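Local coordinates for F5/8 type C domain protein (PDB 4ZRX) that probably hydrolyses alpha-L-fucosides as a glycoside hydrolase with a TIM-barrel catalytic domain and an appended F5/8 type C module likely to bind sugars, at residues A[24-27]-A[28-31]; A[48-51]-A[52-56]; A[205-208]-A[209-213]; A[249-252]-A[253-257]. All blocks are in the same frame, centred on the assembly; numbering follows the deposited sequence. Where two conformers were deposited one is given.

Interaction 1. Residues A[24-27]-A[28-31]; sequences VDMA and ARLV
Asp25 and Arg29 form an i to i+4 salt bridge across the C-terminal end of helix 20-27, where a type I beta turn from Ala27 to Leu30 leads the chain into strand 30-31. The two side chains run obliquely to one another, and their carboxylate and guanidinium planes lie 62° apart. Asp25 OD1 comes to the guanidinium at its edge and takes a hydrogen bond from Arg29 NH2 at 2.7 Å, nearly along the carboxylate C-O axis. Arg29 reaches it by a bend at CG-CD (chi3 -70°), which folds the chain back along the helix end. NE adds two weak bonds, one to OD1 at the edge and one to the backbone Asp25 O, which lies well out of the guanidinium plane. Beyond the pair, Arg29 NH2 also bonds Tyr8 OH and NH1 bonds Asn6 O, tying the N-terminal strand 8-9 to this corner.

Met26, a selenomethionine, passes the arginine obliquely, with its CG 3.7 Å from Arg29 NH2. The helix closes through Ala28 N to Val24 O at 3.0 Å, followed by the tighter step from Arg29 N to Met26 O. Leu30 N completes the turn by bonding Ala27 O at 3.3 Å. A water donates to Ala27 O at 2.8 Å and to Leu30 O at 2.6 Å, linking the turn to the first strand residue.

Interaction 2. Residues A[48-51]-A[52-56]; sequences LHFG and INTFT. With EDO (1,2-ethanediol), chain D.
Gly51 and Thr54 are joined by a side-chain bond and a backbone bond where the loop after strand 44-48 of the TIM barrel turns into helix 52-56. Among the hydrogen bonds, Gly51 N donates to Thr54 OG1 at 3.1 Å and with a fairly straight angle of 160°. In return Thr54 N donates to Gly51 O, also at 3.1 Å, but from well above the carbonyl plane. The threonine hydroxyl lies beside its own backbone N (chi1 -53°), which turns it back to the glycine. It also donates to a water that in turn donates to His49 O, so the buried hydroxyl joins two points of the loop.

Contacts with the rings come next. Thr54 meets the Phe50 ring obliquely, with OG1 3.5 Å from Phe50 CD1, while Phe50 CE1 and Phe55 CE2 make an apolar approach at 4.3 Å. Gly51 O lies at the edge of the Phe55 ring, near its plane, and Trp80 packs edge-to-face with Phe50.

His49 sits at the end of a barrel strand, where the active site of such hydrolases is expected; Trp295 stacks on its ring, His98 lies beside it, and Asn328 OD1 holds its ND1. A 1,2-ethanediol, probably from the crystallisation liquor, has three side-chain partners: Glu230, His98 and His49, whose NE2 lies 2.7 Å from the diol O1 in a nearly straight hydrogen bond.

Interaction 3. Residues A[205-208]-A[209-213]; sequences YQTI and QRLQP
The last turns of helix 201-211 carry regular i to i+4 bonds, from Gln209 N to Tyr205 O at 2.9 Å through to Gln212 N to Ile208 O at 2.7 Å, before Gln212 leaves helical geometry. Gln209 lies over the ring of Tyr205. Its NE2 sits 3.1 Å above the plane, over the ring centre, and the amide is turned 40° from the ring. The same NE2 makes a weak bond of 3.4 Å back to Tyr205 O, and Gln209 CG adds a CH-pi contact with the ring face, 4.2 Å from its centroid. Tyr205 CG stands anti to the backbone N (chi1 -164°), which brings the ring beneath the glutamine.

This helix is the crossover of the beta-alpha-beta unit formed with strands 181-184 and 216-219, and Ile208 faces both strands, touching Val182, Phe184 and Met217. Thr207 and Leu211, one turn apart, lie side by side, CG2 to CD1 at 3.8 Å, on the flank facing helix 158-174. Thr207 OG1 bonds Ala203 O within the helix. The buried amide of Gln212 turns away from the helix end: OE1 accepts from Val179 N, while NE2 donates to Leu173 O and Gly177 O.

Interaction 4. Residues A[249-252]-A[253-257]; sequences YARS and QENNK
Ser252 is the residue most covered here, at the point where a type I beta turn from Tyr249 to Ser252 runs into helix 252-259. Its carbonyl receives Asn256 N at 2.9 Å, an ordinary helical bond. The hydroxyl turns the other way: with chi1 at 65°, OG stands between the backbone N and the carbonyl carbon and donates to Tyr249 O at 2.9 Å, in the carbonyl plane. Ser252 N bonds the same oxygen at 3.0 Å, so Tyr249 O is gripped by both backbone and side chain of the serine. Asn256 CB and CG pack against Ser252 O, and its amide oxygen is used by Thr245 N.

Arg251 comes next. Its carbonyl takes the N-H of Asn255 at 3.0 Å, nearly along the C=O axis, which starts the helical bonding one residue earlier. The two side chains pass at a slant, amide and guanidinium planes 72° apart, with Asn255 ND2 3.8 Å from Arg251 CG, a contact on the aliphatic part of the arginine. The polar ends have other partners: Arg251 NE pairs with Glu279, and Asn255 OD1 accepts from Arg258 NH1.

The first turn is also bridged by solvent. One water donates to Ala250 O and accepts from Glu254 N at 3.1 Å; a second lies within bonding distance of Ala250 O and accepts from Gln253 N at 3.0 Å.

Through Arg251 and Asn255 this helix start at the surface lies against strand 279-290, meeting Phe281 and Glu279, while Ser252 and Asn256 rest on the preceding loop at Thr245 and Leu244.

Overall arrangement
All four contacts are local, within the fucosidase family region. Interaction 2 is buried, and its histidine bonds the ethanediol; interactions 1 and 3 are partly buried, interaction 4 at the surface. Interactions 1 and 3 lie at C-terminal parts of helices, one with a salt bridge and a turn, the other with an amide over an aromatic ring. Interactions 2 and 4 lie at helix starts; in the first a threonine hydroxyl takes a loop N-H, in the second a serine hydroxyl closes the preceding turn. Strand 279-290 is touched by alanine and leucine in interaction 1 and by arginine and asparagine in interaction 4. Interactions 3 and 4 come nearest (about 7 Å between closest atoms), both reaching Asp222 through a tyrosine.

Interaction 1. Residues A[24-27]-A[28-31]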
loop_
_atom_site.group_PDB
_atom_site.type_symbol
_atom_site.label_atom_id
_atom_site.label_comp_id
_atom_site.label_asym_id
_atom_site.label_seq_id
_atom_site.Cartn_x
_atom_site.Cartn_y
_atom_site.Cartn_z
ATOM N N VAL A 24 31.338 4.501 -1.944
ATOM C CA VAL A 24 30.738 3.503 -1.091
ATOM C C VAL A 24 30.980 3.808 0.389
ATOM O O VAL A 24 30.064 3.682 1.191
ATOM C CB VAL A 24 31.204 2.090 -1.463
ATOM C CG1 VAL A 24 30.851 1.104 -0.406
ATOM C CG2 VAL A 24 30.548 1.695 -2.779
ATOM N N ASP A 25 32.200 4.241 0.717
ATOM C CA ASP A 25 32.571 4.596 2.089
ATOM C C ASP A 25 31.730 5.769 2.602
ATOM O O ASP A 25 31.221 5.752 3.722
ATOM C CB ASP A 25 34.094 4.967 2.109
ATOM C CG ASP A 25 34.633 5.207 3.489
ATOM O OD1 ASP A 25 34.370 6.266 4.065
ATOM O OD2 ASP A 25 35.419 4.363 3.973
HETATM N N MSE A 26 31.554 6.786 1.757
HETATM C CA MSE A 26 30.768 7.929 2.130
HETATM C C MSE A 26 29.280 7.537 2.213
HETATM O O MSE A 26 28.571 7.901 3.148
HETATM C CB MSE A 26 31.003 9.070 1.150
HETATM C CG MSE A 26 32.457 9.586 1.244
HETATM SE SE MSE A 26 32.758 11.024 -0.021
HETATM C CE MSE A 26 32.023 12.479 1.033
ATOM N N ALA A 27 28.835 6.772 1.236
ATOM C CA ALA A 27 27.420 6.331 1.208
ATOM C C ALA A 27 27.015 5.586 2.492
ATOM O O ALA A 27 25.921 5.744 3.020
ATOM C CB ALA A 27 27.179 5.410 -0.007
ATOM N N ALA A 28 27.941 4.758 2.984
ATOM C CA ALA A 28 27.718 3.964 4.164
ATOM C C ALA A 28 27.533 4.823 5.396
ATOM O O ALA A 28 27.015 4.345 6.414
ATOM C CB ALA A 28 28.904 2.969 4.366
ATOM N N ARG A 29 27.994 6.073 5.351
ATOM C CA ARG A 29 27.937 6.920 6.529
ATOM C C ARG A 29 26.974 8.061 6.394
ATOM O O ARG A 29 27.011 9.028 7.153
ATOM C CB ARG A 29 29.347 7.424 6.832
ATOM C CG ARG A 29 30.242 6.291 7.245
ATOM C CD ARG A 29 31.654 6.759 7.520
ATOM N NE ARG A 29 32.314 7.149 6.284
ATOM C CZ ARG A 29 32.628 8.392 5.933
ATOM N NH1 ARG A 29 32.350 9.435 6.710
ATOM N NH2 ARG A 29 33.235 8.604 4.775
ATOM N N LEU A 30 26.052 7.930 5.436
ATOM C CA LEU A 30 24.972 8.867 5.256
ATOM C C LEU A 30 23.799 8.462 6.145
ATOM O O LEU A 30 23.387 7.307 6.119
ATOM C CB LEU A 30 24.554 8.864 3.804
ATOM C CG LEU A 30 23.322 9.655 3.386
ATOM C CD1 LEU A 30 23.550 11.147 3.617
ATOM C CD2 LEU A 30 23.012 9.401 1.936
ATOM N N VAL A 31 23.284 9.390 6.924
ATOM C CA VAL A 31 22.376 9.088 8.013
ATOM C C VAL A 31 21.139 10.027 8.022
ATOM O O VAL A 31 21.225 11.116 7.524
ATOM C CB VAL A 31 23.069 9.114 9.382
ATOM C CG1 VAL A 31 24.216 8.168 9.395
ATOM C CG2 VAL A 31 23.470 10.515 9.783
HETATM O O HOH W 1 23.605 5.207 4.537
#

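Interaction 2. Residues A[48-51]-A[52-56]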
loop_
_atom_site.group_PDB
_atom_site.type_symbol
_atom_site.label_atom_id
_atom_site.label_comp_id
_atom_site.label_asym_id
_atom_site.label_seq_id
_atom_site.Cartn_x
_atom_site.Cartn_y
_atom_site.Cartn_z
ATOM N N LEU A 48 -6.336 10.291 5.657
ATOM C CA LEU A 48 -7.728 10.606 5.623
ATOM C C LEU A 48 -8.049 11.498 4.426
ATOM O O LEU A 48 -7.877 12.737 4.477
ATOM C CB LEU A 48 -8.127 11.303 6.918
ATOM C CG LEU A 48 -7.938 10.521 8.213
ATOM C CD1 LEU A 48 -7.977 11.456 9.441
ATOM C CD2 LEU A 48 -9.018 9.446 8.335
ATOM N N HIS A 49 -8.462 10.906 3.325
ATOM C CA HIS A 49 -8.995 11.660 2.208
ATOM C C HIS A 49 -10.454 11.969 2.483
ATOM O O HIS A 49 -11.298 11.072 2.548
ATOM C CB HIS A 49 -8.842 10.918 0.896
ATOM C CG HIS A 49 -7.474 10.960 0.323
ATOM N ND1 HIS A 49 -6.407 10.297 0.881
ATOM C CD2 HIS A 49 -7.014 11.519 -0.808
ATOM C CE1 HIS A 49 -5.338 10.506 0.142
ATOM N NE2 HIS A 49 -5.693 11.223 -0.902
ATOM N N PHE A 50 -10.726 13.270 2.627
ATOM C CA PHE A 50 -12.023 13.791 2.974
ATOM C C PHE A 50 -12.120 15.196 2.418
ATOM O O PHE A 50 -11.172 15.980 2.442
ATOM C CB PHE A 50 -12.188 13.795 4.485
ATOM C CG PHE A 50 -13.573 14.167 4.926
ATOM C CD1 PHE A 50 -14.666 13.368 4.601
ATOM C CD2 PHE A 50 -13.763 15.293 5.703
ATOM C CE1 PHE A 50 -15.933 13.697 5.043
ATOM C CE2 PHE A 50 -15.042 15.654 6.089
ATOM C CZ PHE A 50 -16.129 14.846 5.797
ATOM N N GLY A 51 -13.246 15.520 1.817
ATOM C CA GLY A 51 -13.461 16.849 1.254
ATOM C C GLY A 51 -14.705 16.929 0.419
ATOM O O GLY A 51 -15.649 16.127 0.577
ATOM N N ILE A 52 -14.717 17.900 -0.487
ATOM C CA ILE A 52 -15.880 18.035 -1.343
ATOM C C ILE A 52 -16.028 16.804 -2.273
ATOM O O ILE A 52 -17.151 16.418 -2.595
ATOM C CB ILE A 52 -15.801 19.372 -2.081
ATOM C CG1 ILE A 52 -17.198 19.799 -2.565
ATOM C CG2 ILE A 52 -14.777 19.292 -3.150
ATOM C CD1 ILE A 52 -17.446 21.240 -2.348
ATOM N N ASN A 53 -14.922 16.151 -2.618
ATOM C CA ASN A 53 -14.979 14.954 -3.462
ATOM C C ASN A 53 -15.780 13.840 -2.812
ATOM O O ASN A 53 -16.381 12.994 -3.507
ATOM C CB ASN A 53 -13.603 14.404 -3.769
ATOM C CG ASN A 53 -12.789 15.255 -4.676
ATOM O OD1 ASN A 53 -13.200 16.300 -5.174
ATOM N ND2 ASN A 53 -11.587 14.805 -4.893
ATOM N N THR A 54 -15.794 13.804 -1.472
ATOM C CA THR A 54 -16.582 12.819 -0.768
ATOM C C THR A 54 -18.068 12.948 -1.137
ATOM O O THR A 54 -18.799 11.945 -1.160
ATOM C CB THR A 54 -16.434 13.019 0.755
ATOM O OG1 THR A 54 -15.049 13.046 1.105
ATOM C CG2 THR A 54 -17.167 11.951 1.551
ATOM N N PHE A 55 -18.500 14.183 -1.407
ATOM C CA PHE A 55 -19.907 14.507 -1.677
ATOM C C PHE A 55 -20.272 14.507 -3.147
ATOM O O PHE A 55 -21.467 14.426 -3.484
ATOM C CB PHE A 55 -20.296 15.816 -0.986
ATOM C CG PHE A 55 -20.178 15.695 0.495
ATOM C CD1 PHE A 55 -21.223 15.217 1.256
ATOM C CD2 PHE A 55 -18.954 15.932 1.103
ATOM C CE1 PHE A 55 -21.081 15.030 2.643
ATOM C CE2 PHE A 55 -18.793 15.710 2.462
ATOM C CZ PHE A 55 -19.857 15.248 3.228
ATOM N N THR A 56 -19.276 14.622 -4.025
ATOM C CA THR A 56 -19.556 14.559 -5.452
ATOM C C THR A 56 -19.349 13.180 -6.068
ATOM O O THR A 56 -19.799 12.926 -7.189
ATOM C CB THR A 56 -18.630 15.520 -6.226
ATOM O OG1 THR A 56 -17.251 15.166 -6.007
ATOM C CG2 THR A 56 -18.868 16.906 -5.805
HETATM C C1 EDO D . -3.009 11.551 -2.796
HETATM O O1 EDO D . -4.336 11.906 -3.182
HETATM C C2 EDO D . -2.719 10.168 -3.348
HETATM O O2 EDO D . -2.966 10.166 -4.763
HETATM O O HOH W 2 -13.880 10.624 1.712
#

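Interaction 3. Residues A[205-208]-A[209-213]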
loop_
_atom_site.group_PDB
_atom_site.type_symbol
_atom_site.label_atom_id
_atom_site.label_comp_id
_atom_site.label_asym_id
_atom_site.label_seq_id
_atom_site.Cartn_x
_atom_site.Cartn_y
_atom_site.Cartn_z
ATOM N N TYR A 205 9.459 25.164 2.471
ATOM C CA TYR A 205 10.267 24.428 3.465
ATOM C C TYR A 205 10.700 25.279 4.638
ATOM O O TYR A 205 10.700 24.824 5.787
ATOM C CB TYR A 205 11.487 23.755 2.794
ATOM C CG TYR A 205 12.170 22.658 3.635
ATOM C CD1 TYR A 205 11.496 21.962 4.640
ATOM C CD2 TYR A 205 13.485 22.336 3.390
ATOM C CE1 TYR A 205 12.148 20.932 5.372
ATOM C CE2 TYR A 205 14.158 21.382 4.132
ATOM C CZ TYR A 205 13.486 20.679 5.110
ATOM O OH TYR A 205 14.144 19.694 5.824
ATOM N N GLN A 206 11.074 26.530 4.367
ATOM C CA GLN A 206 11.461 27.436 5.454
ATOM C C GLN A 206 10.303 27.702 6.408
ATOM O O GLN A 206 10.492 27.680 7.625
ATOM C CB GLN A 206 12.077 28.746 4.921
ATOM C CG GLN A 206 13.328 28.599 4.037
ATOM C CD GLN A 206 14.348 27.578 4.530
ATOM O OE1 GLN A 206 14.749 26.648 3.782
ATOM N NE2 GLN A 206 14.729 27.688 5.798
ATOM N N THR A 207 9.073 27.757 5.869
ATOM C CA THR A 207 7.898 27.928 6.699
ATOM C C THR A 207 7.715 26.768 7.618
ATOM O O THR A 207 7.458 26.933 8.809
ATOM C CB THR A 207 6.656 28.135 5.809
ATOM O OG1 THR A 207 6.860 29.274 4.977
ATOM C CG2 THR A 207 5.367 28.347 6.614
ATOM N N ILE A 208 7.817 25.564 7.052
ATOM C CA ILE A 208 7.654 24.361 7.825
ATOM C C ILE A 208 8.675 24.299 8.954
ATOM O O ILE A 208 8.344 24.058 10.112
ATOM C CB ILE A 208 7.781 23.098 6.896
ATOM C CG1 ILE A 208 6.620 23.037 5.922
ATOM C CG2 ILE A 208 7.940 21.867 7.733
ATOM C CD1 ILE A 208 6.825 21.985 4.789
ATOM N N GLN A 209 9.925 24.531 8.608
ATOM C CA GLN A 209 11.014 24.471 9.599
ATOM C C GLN A 209 10.854 25.479 10.743
ATOM O O GLN A 209 11.199 25.179 11.904
ATOM C CB GLN A 209 12.352 24.681 8.911
ATOM C CG GLN A 209 12.788 23.483 8.114
ATOM C CD GLN A 209 14.076 23.731 7.393
ATOM O OE1 GLN A 209 15.129 23.736 8.026
ATOM N NE2 GLN A 209 14.026 23.984 6.103
ATOM N N ARG A 210 10.321 26.646 10.423
ATOM C CA ARG A 210 10.175 27.702 11.423
ATOM C C ARG A 210 9.057 27.405 12.367
ATOM O O ARG A 210 9.223 27.529 13.573
ATOM C CB ARG A 210 9.971 29.049 10.756
ATOM C CG ARG A 210 9.712 30.167 11.755
ATOM C CD ARG A 210 9.856 31.510 11.097
ATOM N NE ARG A 210 9.168 31.530 9.817
ATOM C CZ ARG A 210 7.872 31.735 9.641
ATOM N NH1 ARG A 210 7.057 31.989 10.661
ATOM N NH2 ARG A 210 7.388 31.707 8.412
ATOM N N LEU A 211 7.904 26.996 11.814
ATOM C CA LEU A 211 6.718 26.706 12.595
ATOM C C LEU A 211 6.656 25.356 13.223
ATOM O O LEU A 211 6.037 25.185 14.278
ATOM C CB LEU A 211 5.490 26.915 11.729
ATOM C CG LEU A 211 5.368 28.353 11.189
ATOM C CD1 LEU A 211 4.211 28.469 10.206
ATOM C CD2 LEU A 211 5.195 29.379 12.291
ATOM N N GLN A 212 7.332 24.394 12.611
ATOM C CA GLN A 212 7.173 22.974 12.978
ATOM C C GLN A 212 8.491 22.241 12.885
ATOM O O GLN A 212 8.747 21.475 11.935
ATOM C CB GLN A 212 6.157 22.323 12.063
ATOM C CG GLN A 212 4.732 22.865 12.242
ATOM C CD GLN A 212 4.106 22.567 13.574
ATOM O OE1 GLN A 212 4.512 21.666 14.333
ATOM N NE2 GLN A 212 3.092 23.350 13.888
ATOM N N PRO A 213 9.357 22.469 13.882
ATOM C CA PRO A 213 10.682 21.882 13.864
ATOM C C PRO A 213 10.725 20.360 13.802
ATOM O O PRO A 213 11.765 19.809 13.427
ATOM C CB PRO A 213 11.280 22.368 15.192
ATOM C CG PRO A 213 10.507 23.565 15.575
ATOM C CD PRO A 213 9.168 23.430 15.007
#

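Interaction 4. Residues A[249-252]-A[253-257]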
loop_
_atom_site.group_PDB
_atom_site.type_symbol
_atom_site.label_atom_id
_atom_site.label_comp_id
_atom_site.label_asym_id
_atom_site.label_seq_id
_atom_site.Cartn_x
_atom_site.Cartn_y
_atom_site.Cartn_z
ATOM N N TYR A 249 14.306 20.139 -5.874
ATOM C CA TYR A 249 15.554 20.789 -6.184
ATOM C C TYR A 249 15.550 21.088 -7.665
ATOM O O TYR A 249 15.130 20.272 -8.476
ATOM C CB TYR A 249 16.739 19.888 -5.867
ATOM C CG TYR A 249 16.904 19.500 -4.426
ATOM C CD1 TYR A 249 16.268 20.178 -3.381
ATOM C CD2 TYR A 249 17.725 18.459 -4.101
ATOM C CE1 TYR A 249 16.457 19.764 -2.049
ATOM C CE2 TYR A 249 17.914 18.072 -2.815
ATOM C CZ TYR A 249 17.295 18.710 -1.798
ATOM O OH TYR A 249 17.560 18.296 -0.526
ATOM N N ALA A 250 16.037 22.277 -8.031
ATOM C CA ALA A 250 16.013 22.671 -9.430
ATOM C C ALA A 250 16.789 21.675 -10.310
ATOM O O ALA A 250 16.402 21.392 -11.429
ATOM C CB ALA A 250 16.648 24.068 -9.571
ATOM N N ARG A 251 17.900 21.156 -9.807
ATOM C CA ARG A 251 18.698 20.155 -10.565
ATOM C C ARG A 251 18.092 18.746 -10.732
ATOM O O ARG A 251 18.611 17.919 -11.480
ATOM C CB ARG A 251 20.044 20.008 -9.896
ATOM C CG ARG A 251 20.022 19.364 -8.500
ATOM C CD ARG A 251 21.384 19.603 -7.857
ATOM N NE ARG A 251 21.621 18.928 -6.585
ATOM C CZ ARG A 251 21.273 19.396 -5.402
ATOM N NH1 ARG A 251 20.572 20.515 -5.289
ATOM N NH2 ARG A 251 21.613 18.746 -4.312
ATOM N N SER A 252 17.022 18.453 -10.019
ATOM C CA SER A 252 16.490 17.104 -10.019
ATOM C C SER A 252 16.123 16.564 -11.379
ATOM O O SER A 252 16.443 15.446 -11.662
ATOM C CB SER A 252 15.294 16.945 -9.054
ATOM O OG SER A 252 14.191 17.718 -9.442
ATOM N N GLN A 253 15.412 17.316 -12.222
ATOM C CA GLN A 253 14.939 16.697 -13.458
ATOM C C GLN A 253 16.120 16.261 -14.339
ATOM O O GLN A 253 16.110 15.148 -14.863
ATOM C CB GLN A 253 13.998 17.630 -14.224
ATOM C CG GLN A 253 13.449 17.049 -15.519
ATOM C CD GLN A 253 12.935 18.154 -16.437
ATOM O OE1 GLN A 253 11.768 18.512 -16.377
ATOM N NE2 GLN A 253 13.831 18.742 -17.245
ATOM N N GLU A 254 17.128 17.129 -14.500
ATOM C CA GLU A 254 18.294 16.796 -15.326
ATOM C C GLU A 254 19.115 15.672 -14.702
ATOM O O GLU A 254 19.502 14.761 -15.387
ATOM C CB GLU A 254 19.202 18.012 -15.593
ATOM C CG GLU A 254 20.166 17.802 -16.771
ATOM C CD GLU A 254 21.085 18.985 -17.002
ATOM O OE1 GLU A 254 21.821 19.358 -16.064
ATOM O OE2 GLU A 254 21.089 19.526 -18.126
ATOM N N ASN A 255 19.394 15.763 -13.403
ATOM C CA ASN A 255 20.206 14.745 -12.721
ATOM C C ASN A 255 19.535 13.383 -12.670
ATOM O O ASN A 255 20.147 12.379 -12.965
ATOM C CB ASN A 255 20.610 15.225 -11.339
ATOM C CG ASN A 255 21.555 16.428 -11.428
ATOM O OD1 ASN A 255 21.746 17.026 -12.514
ATOM N ND2 ASN A 255 22.149 16.781 -10.332
ATOM N N ASN A 256 18.254 13.364 -12.379
ATOM C CA ASN A 256 17.550 12.099 -12.469
ATOM C C ASN A 256 17.529 11.502 -13.854
ATOM O O ASN A 256 17.676 10.279 -14.010
ATOM C CB ASN A 256 16.154 12.223 -11.889
ATOM C CG ASN A 256 16.152 12.450 -10.406
ATOM O OD1 ASN A 256 17.122 12.136 -9.718
ATOM N ND2 ASN A 256 15.067 13.030 -9.901
ATOM N N LYS A 257 17.365 12.345 -14.888
ATOM C CA LYS A 257 17.385 11.813 -16.258
ATOM C C LYS A 257 18.759 11.263 -16.606
ATOM O O LYS A 257 18.865 10.174 -17.179
ATOM C CB LYS A 257 16.931 12.911 -17.271
ATOM C CG LYS A 257 17.050 12.567 -18.768
ATOM C CD LYS A 257 15.790 11.913 -19.377
ATOM C CE LYS A 257 15.740 12.217 -20.905
ATOM N NZ LYS A 257 14.824 11.343 -21.718
HETATM O O HOH W 3 14.136 19.952 -11.649
HETATM O O HOH W 4 17.055 20.036 -13.489
#